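Amidohydrolase 2 (Bifidobacterium longum subsp. infantis, PDB 6UVZ) is probably a hydrolase of the metallo-dependent hydrolase superfamily, its natural substrate not established. Local coordinates at residues L6-W16 with V50-V60; K190-G198 with N226-M236. One frame throughout, in Å; residues are numbered along the deposited sequence.

Overall arrangement
Contacts 1 and 2 belong to one closed set of eight parallel strands, the TIM barrel of the amidohydrolases, in which strand 7-13 comes first and strand 187-191 seventh. Their centres lie about 14 Å apart. They meet at Lys-190, whose NZ reaches inward to Ser-11 O at 2.8 Å and to His-12 ND1 at 3.0 Å, the latter probably a hydrogen bond, while also forming a salt bridge with Glu-136. A second junction is apolar, Val-50 CG1 against Phe-233 CZ at 3.7 Å. Contact 1 carries the His-X-His pattern that in many relatives binds the catalytic metal, so the Lys-190 bridge probably borders the active-site region, whereas contact 2 joins the chain just after Lys-190 to the start of helix 229-239.

Contact 1 of 2, residues L6-W16 with V50-V60; sequences LNVIDSHFHIW and VNFLGGVYVEV
Val-58 presents a different surface to each of two histidines. Its CG2 methyl rests over one face of the His-12 ring, a CH-pi contact of 3.7 Å to the centroid, while Val-58 CB borders CE1 of His-14. A side-chain-to-backbone bond adds the polar grip: His-14 ND1 donates to Val-58 O at 3.0 Å, approaching 53° out of the carbonyl plane. The His-14 ring can do so because CG stands anti to the carbonyl carbon (chi1 -53°), a torsion that also leaves CB against Val-60 CG1. With an alanine in place of His-14, Val-58 O would probably lose its side-chain donor, and a gap would open beside Val-58 CB.

These buried residues belong to the first beta-alpha-beta unit of the barrel, strands 7-13 and 51-58 joined through helix 38-47. Parallel-strand backbone bonds run the length of the pair, from Asn-51 N to Leu-6 O at 2.8 Å through to Val-58 N and Phe-13 O. Two beta bulges, before and after Asp-10, shift the register. Within the second, Asp-10 OD2 accepts from His-12 N at 3.2 Å on its anti lone pair, an Asx turn, and OD1 is bonded to Ser-218. Gly-55 has no side chain, and the Phe-13 ring takes the place beside it, CE2 lying 3.4 Å from Gly-55 C.

The side of the sheet bearing Asn-7 and Asn-51 is looser and more open to solvent. There Asn-51 ND2 reaches Asn-7 OD1 at 3.3 Å from above its carbonyl plane, and Leu-53 CD1 lies near Asn-7 CB. The buried chemistry, His-14 bonded to backbone and His-12 ND1 paired with Lys-190 NZ, is consistent with the His-X-His pattern of metal-dependent relatives.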
loop_
_atom_site.group_PDB
_atom_site.type_symbol
_atom_site.label_atom_id
_atom_site.label_comp_id
_atom_site.label_asym_id
_atom_site.label_seq_id
_atom_site.Cartn_x
_atom_site.Cartn_y
_atom_site.Cartn_z
ATOM N N LEU A 6 16.872 10.934 9.421
ATOM C CA LEU A 6 15.448 10.979 9.110
ATOM C C LEU A 6 14.813 9.630 9.410
ATOM O O LEU A 6 15.352 8.588 9.021
ATOM C CB LEU A 6 15.225 11.349 7.639
ATOM C CG LEU A 6 13.819 11.151 7.066
ATOM C CD1 LEU A 6 12.866 12.225 7.569
ATOM C CD2 LEU A 6 13.859 11.123 5.544
ATOM N N ASN A 7 13.669 9.652 10.091
ATOM C CA ASN A 7 12.921 8.439 10.395
ATOM C C ASN A 7 11.998 8.102 9.230
ATOM O O ASN A 7 11.297 8.977 8.712
ATOM C CB ASN A 7 12.114 8.610 11.681
ATOM C CG ASN A 7 12.990 8.891 12.887
ATOM O OD1 ASN A 7 14.119 8.408 12.972
ATOM N ND2 ASN A 7 12.473 9.675 13.824
ATOM N N VAL A 8 11.998 6.833 8.824
ATOM C CA VAL A 8 11.264 6.379 7.647
ATOM C C VAL A 8 10.447 5.148 8.014
ATOM O O VAL A 8 10.971 4.206 8.620
ATOM C CB VAL A 8 12.214 6.064 6.474
ATOM C CG1 VAL A 8 11.452 5.427 5.326
ATOM C CG2 VAL A 8 12.921 7.329 6.008
ATOM N N ILE A 9 9.168 5.158 7.646
ATOM C CA ILE A 9 8.284 4.003 7.778
ATOM C C ILE A 9 7.794 3.636 6.385
ATOM O O ILE A 9 7.101 4.428 5.736
ATOM C CB ILE A 9 7.100 4.285 8.717
ATOM C CG1 ILE A 9 7.579 4.413 10.164
ATOM C CG2 ILE A 9 6.051 3.188 8.595
ATOM C CD1 ILE A 9 6.457 4.627 11.159
ATOM N N ASP A 10 8.155 2.439 5.926
ATOM C CA ASP A 10 7.769 1.972 4.598
ATOM C C ASP A 10 6.352 1.417 4.664
ATOM O O ASP A 10 6.125 0.340 5.221
ATOM C CB ASP A 10 8.746 0.912 4.101
ATOM C CG ASP A 10 8.790 0.824 2.589
ATOM O OD1 ASP A 10 9.903 0.862 2.029
ATOM O OD2 ASP A 10 7.714 0.736 1.962
ATOM N N SER A 11 5.395 2.140 4.088
ATOM C CA SER A 11 3.998 1.735 4.177
ATOM C C SER A 11 3.609 0.671 3.158
ATOM O O SER A 11 2.447 0.252 3.148
ATOM C CB SER A 11 3.088 2.957 4.020
ATOM O OG SER A 11 3.308 3.605 2.780
ATOM N N HIS A 12 4.536 0.208 2.319
ATOM C CA HIS A 12 4.192 -0.767 1.284
ATOM C C HIS A 12 5.467 -1.441 0.797
ATOM O O HIS A 12 6.253 -0.823 0.073
ATOM C CB HIS A 12 3.457 -0.087 0.134
ATOM C CG HIS A 12 2.907 -1.036 -0.885
ATOM N ND1 HIS A 12 1.559 -1.294 -1.010
ATOM C CD2 HIS A 12 3.521 -1.783 -1.833
ATOM C CE1 HIS A 12 1.366 -2.161 -1.987
ATOM N NE2 HIS A 12 2.541 -2.474 -2.503
ATOM N N PHE A 13 5.666 -2.701 1.184
ATOM C CA PHE A 13 6.776 -3.491 0.671
ATOM C C PHE A 13 6.347 -4.950 0.602
ATOM O O PHE A 13 5.352 -5.355 1.208
ATOM C CB PHE A 13 8.039 -3.334 1.529
ATOM C CG PHE A 13 8.047 -4.183 2.771
ATOM C CD1 PHE A 13 8.691 -5.412 2.782
ATOM C CD2 PHE A 13 7.424 -3.751 3.928
ATOM C CE1 PHE A 13 8.703 -6.196 3.920
ATOM C CE2 PHE A 13 7.434 -4.530 5.071
ATOM C CZ PHE A 13 8.075 -5.754 5.066
ATOM N N HIS A 14 7.116 -5.740 -0.146
ATOM C CA HIS A 14 6.829 -7.153 -0.342
ATOM C C HIS A 14 8.076 -7.984 -0.079
ATOM O O HIS A 14 9.205 -7.513 -0.246
ATOM C CB HIS A 14 6.329 -7.442 -1.766
ATOM C CG HIS A 14 5.171 -6.594 -2.191
ATOM N ND1 HIS A 14 3.883 -6.824 -1.760
ATOM C CD2 HIS A 14 5.107 -5.527 -3.021
ATOM C CE1 HIS A 14 3.074 -5.928 -2.301
ATOM N NE2 HIS A 14 3.792 -5.131 -3.071
ATOM N N ILE A 15 7.854 -9.232 0.334
ATOM C CA ILE A 15 8.900 -10.243 0.422
ATOM C C ILE A 15 8.312 -11.563 -0.058
ATOM O O ILE A 15 7.125 -11.840 0.134
ATOM C CB ILE A 15 9.473 -10.400 1.852
ATOM C CG1 ILE A 15 8.356 -10.698 2.855
ATOM C CG2 ILE A 15 10.267 -9.167 2.262
ATOM C CD1 ILE A 15 8.853 -10.993 4.251
ATOM N N TRP A 16 9.151 -12.380 -0.693
ATOM C CA TRP A 16 8.706 -13.689 -1.150
ATOM C C TRP A 16 9.912 -14.583 -1.394
ATOM O O TRP A 16 11.051 -14.116 -1.481
ATOM C CB TRP A 16 7.849 -13.590 -2.419
ATOM C CG TRP A 16 8.535 -12.949 -3.590
ATOM C CD1 TRP A 16 9.521 -13.494 -4.364
ATOM C CD2 TRP A 16 8.267 -11.652 -4.136
ATOM N NE1 TRP A 16 9.891 -12.609 -5.348
ATOM C CE2 TRP A 16 9.136 -11.472 -5.230
ATOM C CE3 TRP A 16 7.382 -10.623 -3.800
ATOM C CZ2 TRP A 16 9.145 -10.306 -5.992
ATOM C CZ3 TRP A 16 7.392 -9.466 -4.558
ATOM C CH2 TRP A 16 8.267 -9.317 -5.641
ATOM N N VAL A 50 19.174 6.542 6.533
ATOM C CA VAL A 50 17.947 6.870 7.236
ATOM C C VAL A 50 17.732 5.853 8.348
ATOM O O VAL A 50 18.258 4.737 8.324
ATOM C CB VAL A 50 16.729 6.918 6.285
ATOM C CG1 VAL A 50 16.892 8.034 5.265
ATOM C CG2 VAL A 50 16.546 5.579 5.593
ATOM N N ASN A 51 16.946 6.250 9.346
ATOM C CA ASN A 51 16.611 5.377 10.470
ATOM C C ASN A 51 15.358 4.595 10.094
ATOM O O ASN A 51 14.239 5.105 10.190
ATOM C CB ASN A 51 16.409 6.191 11.742
ATOM C CG ASN A 51 16.428 5.334 12.991
ATOM O OD1 ASN A 51 17.029 4.259 13.012
ATOM N ND2 ASN A 51 15.770 5.806 14.044
ATOM N N PHE A 52 15.547 3.351 9.659
ATOM C CA PHE A 52 14.443 2.514 9.201
ATOM C C PHE A 52 13.681 1.986 10.410
ATOM O O PHE A 52 14.185 1.136 11.152
ATOM C CB PHE A 52 14.972 1.374 8.334
ATOM C CG PHE A 52 13.896 0.509 7.744
ATOM C CD1 PHE A 52 12.809 1.075 7.098
ATOM C CD2 PHE A 52 13.981 -0.871 7.819
ATOM C CE1 PHE A 52 11.820 0.280 6.550
ATOM C CE2 PHE A 52 12.997 -1.671 7.271
ATOM C CZ PHE A 52 11.915 -1.094 6.636
ATOM N N LEU A 53 12.464 2.488 10.610
ATOM C CA LEU A 53 11.638 2.111 11.748
ATOM C C LEU A 53 10.753 0.903 11.473
ATOM O O LEU A 53 9.986 0.503 12.354
ATOM C CB LEU A 53 10.764 3.293 12.181
ATOM C CG LEU A 53 11.499 4.552 12.644
ATOM C CD1 LEU A 53 10.511 5.592 13.149
ATOM C CD2 LEU A 53 12.523 4.212 13.714
ATOM N N GLY A 54 10.834 0.319 10.286
ATOM C CA GLY A 54 10.026 -0.828 9.928
ATOM C C GLY A 54 9.132 -0.546 8.735
ATOM O O GLY A 54 9.009 0.580 8.255
ATOM N N GLY A 55 8.490 -1.620 8.265
ATOM C CA GLY A 55 7.672 -1.557 7.075
ATOM C C GLY A 55 6.322 -2.219 7.281
ATOM O O GLY A 55 6.085 -2.921 8.268
ATOM N N VAL A 56 5.435 -1.977 6.320
ATOM C CA VAL A 56 4.102 -2.566 6.289
ATOM C C VAL A 56 4.079 -3.579 5.154
ATOM O O VAL A 56 4.170 -3.211 3.976
ATOM C CB VAL A 56 3.009 -1.505 6.106
ATOM C CG1 VAL A 56 1.655 -2.169 5.892
ATOM C CG2 VAL A 56 2.965 -0.576 7.307
ATOM N N TYR A 57 3.961 -4.857 5.503
ATOM C CA TYR A 57 3.889 -5.901 4.491
ATOM C C TYR A 57 2.532 -5.877 3.797
ATOM O O TYR A 57 1.497 -5.643 4.425
ATOM C CB TYR A 57 4.130 -7.272 5.123
ATOM C CG TYR A 57 3.968 -8.436 4.168
ATOM C CD1 TYR A 57 5.047 -8.918 3.440
ATOM C CD2 TYR A 57 2.736 -9.061 4.004
ATOM C CE1 TYR A 57 4.904 -9.986 2.571
ATOM C CE2 TYR A 57 2.583 -10.126 3.137
ATOM C CZ TYR A 57 3.670 -10.584 2.423
ATOM O OH TYR A 57 3.522 -11.647 1.561
ATOM N N VAL A 58 2.547 -6.120 2.490
ATOM C CA VAL A 58 1.337 -6.231 1.687
ATOM C C VAL A 58 1.363 -7.582 0.988
ATOM O O VAL A 58 2.427 -8.049 0.569
ATOM C CB VAL A 58 1.221 -5.079 0.665
ATOM C CG1 VAL A 58 -0.110 -5.144 -0.066
ATOM C CG2 VAL A 58 1.385 -3.736 1.360
ATOM N N GLU A 59 0.194 -8.213 0.878
ATOM C CA GLU A 59 0.114 -9.553 0.312
ATOM C C GLU A 59 0.671 -9.578 -1.107
ATOM O O GLU A 59 0.463 -8.649 -1.893
ATOM C CB GLU A 59 -1.333 -10.052 0.335
ATOM C CG GLU A 59 -2.341 -9.138 -0.348
ATOM C CD GLU A 59 -2.517 -9.457 -1.819
ATOM O OE1 GLU A 59 -2.767 -8.524 -2.610
ATOM O OE2 GLU A 59 -2.402 -10.645 -2.183
ATOM N N VAL A 60 1.392 -10.649 -1.426
ATOM C CA VAL A 60 2.106 -10.761 -2.690
ATOM C C VAL A 60 1.299 -11.544 -3.728
ATOM O O VAL A 60 1.860 -12.014 -4.717
ATOM C CB VAL A 60 3.499 -11.381 -2.492
ATOM C CG1 VAL A 60 4.342 -10.507 -1.578
ATOM C CG2 VAL A 60 3.377 -12.789 -1.926
HETATM O O HOH W 1 5.332 -13.562 1.291
#

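Contact 2 of 2, residues K190-G198 with N226-M236; sequences KVSGDNPVG and NSTFATHFQLM
Asn-226 reaches across to the turn at Asp-194 and Asn-195, where the loop after the seventh strand of this TIM barrel meets the chain leading into helix 229-239. Asn-226 ND2 serves two acceptors, both weakly: Asp-194 O at 2.8 Å, where the N-H...O angle is only 117°, and Asn-195 OD1 at 3.2 Å. The two side-chain amides lie side by side with planes 34° apart. Since Asn-195 is exposed and poorly ordered, the second bond is probably the less secure. Asp-194 directs its carboxylate elsewhere, OD1 pairing with Asn-219 ND2, which also bonds to Gly-193 O.

Beside this polar patch the Pro-196 ring lies against the backbone of Asn-226 and the side chain of Ser-227, Pro-196 CG being 3.6 Å from Ser-227 CB. Further in, His-232 is placed by its first torsion (CG anti to N, chi1 170°), which turns the imidazole toward the strand. NE2 is satisfied by Ser-217 O, whereas His-232 CE1 meets Val-191 O at the ring edge, 3.5 Å away. Ser-217, just after strand 214-216, serves both segments: its O accepts from His-232 NE2 and its OG pairs with Ser-192 OG. On the helix itself, His-232 N donates to Thr-228 O at 2.7 Å, although the Thr-228 side chain makes no capping bond at this N-cap.

The inner part of the contact is apolar. Met-236, present as selenomethionine, has a bent chain. Met-236 SE lies 3.7 Å from Val-191 CG1, and Met-236 CE meets Val-197 CG2 tip to tip at 3.6 Å.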
loop_
_atom_site.group_PDB
_atom_site.type_symbol
_atom_site.label_atom_id
_atom_site.label_comp_id
_atom_site.label_asym_id
_atom_site.label_seq_id
_atom_site.Cartn_x
_atom_site.Cartn_y
_atom_site.Cartn_z
ATOM N N LYS A 190 -0.783 6.404 -1.349
ATOM C CA LYS A 190 0.642 6.112 -1.399
ATOM C C LYS A 190 1.251 6.685 -2.669
ATOM O O LYS A 190 0.626 6.663 -3.735
ATOM C CB LYS A 190 0.890 4.604 -1.345
ATOM C CG LYS A 190 0.495 3.955 -0.037
ATOM C CD LYS A 190 0.654 2.449 -0.111
ATOM C CE LYS A 190 0.501 1.825 1.260
ATOM N NZ LYS A 190 0.412 0.342 1.198
ATOM N N VAL A 191 2.473 7.192 -2.556
ATOM C CA VAL A 191 3.204 7.739 -3.697
ATOM C C VAL A 191 4.196 6.666 -4.135
ATOM O O VAL A 191 5.359 6.656 -3.723
ATOM C CB VAL A 191 3.892 9.059 -3.359
ATOM C CG1 VAL A 191 4.510 9.665 -4.610
ATOM C CG2 VAL A 191 2.902 10.020 -2.734
ATOM N N SER A 192 3.725 5.748 -4.978
ATOM C CA SER A 192 4.583 4.689 -5.503
ATOM C C SER A 192 3.933 4.140 -6.774
ATOM O O SER A 192 3.201 4.861 -7.459
ATOM C CB SER A 192 4.816 3.625 -4.411
ATOM O OG SER A 192 3.591 3.055 -3.986
ATOM N N GLY A 193 4.198 2.873 -7.080
ATOM C CA GLY A 193 3.615 2.242 -8.249
ATOM C C GLY A 193 4.580 1.345 -8.994
ATOM O O GLY A 193 5.767 1.285 -8.662
ATOM N N ASP A 194 4.080 0.638 -10.007
ATOM C CA ASP A 194 4.921 -0.210 -10.839
ATOM C C ASP A 194 5.717 0.579 -11.869
ATOM O O ASP A 194 6.401 -0.029 -12.701
ATOM C CB ASP A 194 4.069 -1.268 -11.546
ATOM C CG ASP A 194 3.279 -2.124 -10.576
ATOM O OD1 ASP A 194 3.284 -1.813 -9.366
ATOM O OD2 ASP A 194 2.654 -3.109 -11.022
ATOM N N ASN A 195 5.644 1.902 -11.837
ATOM C CA ASN A 195 6.364 2.778 -12.745
ATOM C C ASN A 195 6.891 3.961 -11.954
ATOM O O ASN A 195 6.377 4.270 -10.871
ATOM C CB ASN A 195 5.463 3.272 -13.886
ATOM C CG ASN A 195 4.844 2.137 -14.675
ATOM O OD1 ASN A 195 5.437 1.633 -15.629
ATOM N ND2 ASN A 195 3.642 1.731 -14.284
ATOM N N PRO A 196 7.927 4.634 -12.453
ATOM C CA PRO A 196 8.355 5.890 -11.824
ATOM C C PRO A 196 7.210 6.892 -11.800
ATOM O O PRO A 196 6.552 7.133 -12.813
ATOM C CB PRO A 196 9.508 6.360 -12.717
ATOM C CG PRO A 196 10.032 5.111 -13.338
ATOM C CD PRO A 196 8.839 4.219 -13.535
ATOM N N VAL A 197 6.968 7.467 -10.621
ATOM C CA VAL A 197 5.833 8.362 -10.445
ATOM C C VAL A 197 6.010 9.610 -11.303
ATOM O O VAL A 197 7.127 10.104 -11.510
ATOM C CB VAL A 197 5.651 8.727 -8.960
ATOM C CG1 VAL A 197 5.373 7.475 -8.139
ATOM C CG2 VAL A 197 6.879 9.450 -8.432
ATOM N N GLY A 198 4.894 10.119 -11.819
ATOM C CA GLY A 198 4.907 11.304 -12.641
ATOM C C GLY A 198 4.786 12.565 -11.814
ATOM O O GLY A 198 3.908 12.690 -10.956
ATOM N N ASN A 226 10.862 -1.316 -13.313
ATOM C CA ASN A 226 10.881 -0.196 -14.244
ATOM C C ASN A 226 11.621 1.013 -13.688
ATOM O O ASN A 226 11.564 2.092 -14.287
ATOM C CB ASN A 226 9.454 0.197 -14.628
ATOM C CG ASN A 226 8.660 -0.965 -15.192
ATOM O OD1 ASN A 226 9.229 -1.960 -15.641
ATOM N ND2 ASN A 226 7.337 -0.841 -15.176
ATOM N N SER A 227 12.312 0.857 -12.559
ATOM C CA SER A 227 13.026 1.975 -11.952
ATOM C C SER A 227 14.105 1.410 -11.027
ATOM O O SER A 227 14.609 0.307 -11.261
ATOM C CB SER A 227 12.019 2.902 -11.241
ATOM O OG SER A 227 12.677 3.983 -10.605
ATOM N N THR A 228 14.451 2.163 -9.986
ATOM C CA THR A 228 15.394 1.712 -8.974
ATOM C C THR A 228 14.975 2.300 -7.635
ATOM O O THR A 228 14.428 3.403 -7.574
ATOM C CB THR A 228 16.836 2.123 -9.309
ATOM O OG1 THR A 228 17.161 1.703 -10.640
ATOM C CG2 THR A 228 17.819 1.485 -8.337
ATOM N N PHE A 229 15.216 1.537 -6.565
ATOM C CA PHE A 229 14.949 2.041 -5.221
ATOM C C PHE A 229 15.689 3.350 -4.978
ATOM O O PHE A 229 15.109 4.323 -4.481
ATOM C CB PHE A 229 15.346 0.990 -4.182
ATOM C CG PHE A 229 14.760 1.227 -2.814
ATOM C CD1 PHE A 229 13.851 2.249 -2.594
ATOM C CD2 PHE A 229 15.124 0.421 -1.748
ATOM C CE1 PHE A 229 13.319 2.466 -1.338
ATOM C CE2 PHE A 229 14.593 0.632 -0.490
ATOM C CZ PHE A 229 13.690 1.655 -0.286
ATOM N N ALA A 230 16.975 3.396 -5.336
ATOM C CA ALA A 230 17.742 4.629 -5.184
ATOM C C ALA A 230 17.138 5.759 -6.009
ATOM O O ALA A 230 17.056 6.902 -5.543
ATOM C CB ALA A 230 19.200 4.393 -5.578
ATOM N N THR A 231 16.705 5.457 -7.234
ATOM C CA THR A 231 16.073 6.476 -8.066
ATOM C C THR A 231 14.739 6.919 -7.477
ATOM O O THR A 231 14.427 8.116 -7.458
ATOM C CB THR A 231 15.880 5.950 -9.488
ATOM O OG1 THR A 231 17.127 5.452 -9.989
ATOM C CG2 THR A 231 15.381 7.058 -10.402
ATOM N N HIS A 232 13.940 5.968 -6.985
ATOM C CA HIS A 232 12.644 6.318 -6.412
ATOM C C HIS A 232 12.799 7.031 -5.076
ATOM O O HIS A 232 12.117 8.030 -4.816
ATOM C CB HIS A 232 11.782 5.067 -6.249
ATOM C CG HIS A 232 10.540 5.296 -5.445
ATOM N ND1 HIS A 232 9.492 6.070 -5.896
ATOM C CD2 HIS A 232 10.183 4.860 -4.214
ATOM C CE1 HIS A 232 8.541 6.097 -4.980
ATOM N NE2 HIS A 232 8.935 5.372 -3.949
ATOM N N PHE A 233 13.687 6.533 -4.210
ATOM C CA PHE A 233 13.846 7.138 -2.892
ATOM C C PHE A 233 14.433 8.541 -2.982
ATOM O O PHE A 233 14.084 9.407 -2.173
ATOM C CB PHE A 233 14.721 6.252 -2.006
ATOM C CG PHE A 233 14.892 6.774 -0.608
ATOM C CD1 PHE A 233 16.109 7.283 -0.189
ATOM C CD2 PHE A 233 13.832 6.762 0.283
ATOM C CE1 PHE A 233 16.267 7.765 1.097
ATOM C CE2 PHE A 233 13.982 7.244 1.569
ATOM C CZ PHE A 233 15.202 7.746 1.976
ATOM N N GLN A 234 15.316 8.785 -3.952
ATOM C CA GLN A 234 15.881 10.121 -4.101
ATOM C C GLN A 234 14.847 11.096 -4.649
ATOM O O GLN A 234 14.816 12.266 -4.251
ATOM C CB GLN A 234 17.112 10.079 -5.004
ATOM C CG GLN A 234 17.927 11.360 -4.982
ATOM C CD GLN A 234 18.395 11.722 -3.587
ATOM O OE1 GLN A 234 17.743 12.493 -2.881
ATOM N NE2 GLN A 234 19.528 11.162 -3.178
ATOM N N LEU A 235 13.991 10.632 -5.564
ATOM C CA LEU A 235 12.932 11.487 -6.088
ATOM C C LEU A 235 11.959 11.903 -4.992
ATOM O O LEU A 235 11.406 13.008 -5.038
ATOM C CB LEU A 235 12.193 10.770 -7.220
ATOM C CG LEU A 235 11.016 11.505 -7.867
ATOM C CD1 LEU A 235 11.448 12.868 -8.386
ATOM C CD2 LEU A 235 10.412 10.673 -8.987
HETATM N N MSE A 236 11.746 11.043 -4.000
HETATM C CA MSE A 236 10.878 11.372 -2.876
HETATM C C MSE A 236 11.525 12.422 -1.980
HETATM O O MSE A 236 10.847 13.308 -1.460
HETATM C CB MSE A 236 10.547 10.116 -2.068
HETATM C CG MSE A 236 9.722 9.078 -2.820
HETATM SE SE MSE A 236 7.984 9.746 -3.410
HETATM C CE MSE A 236 8.442 10.259 -5.236
#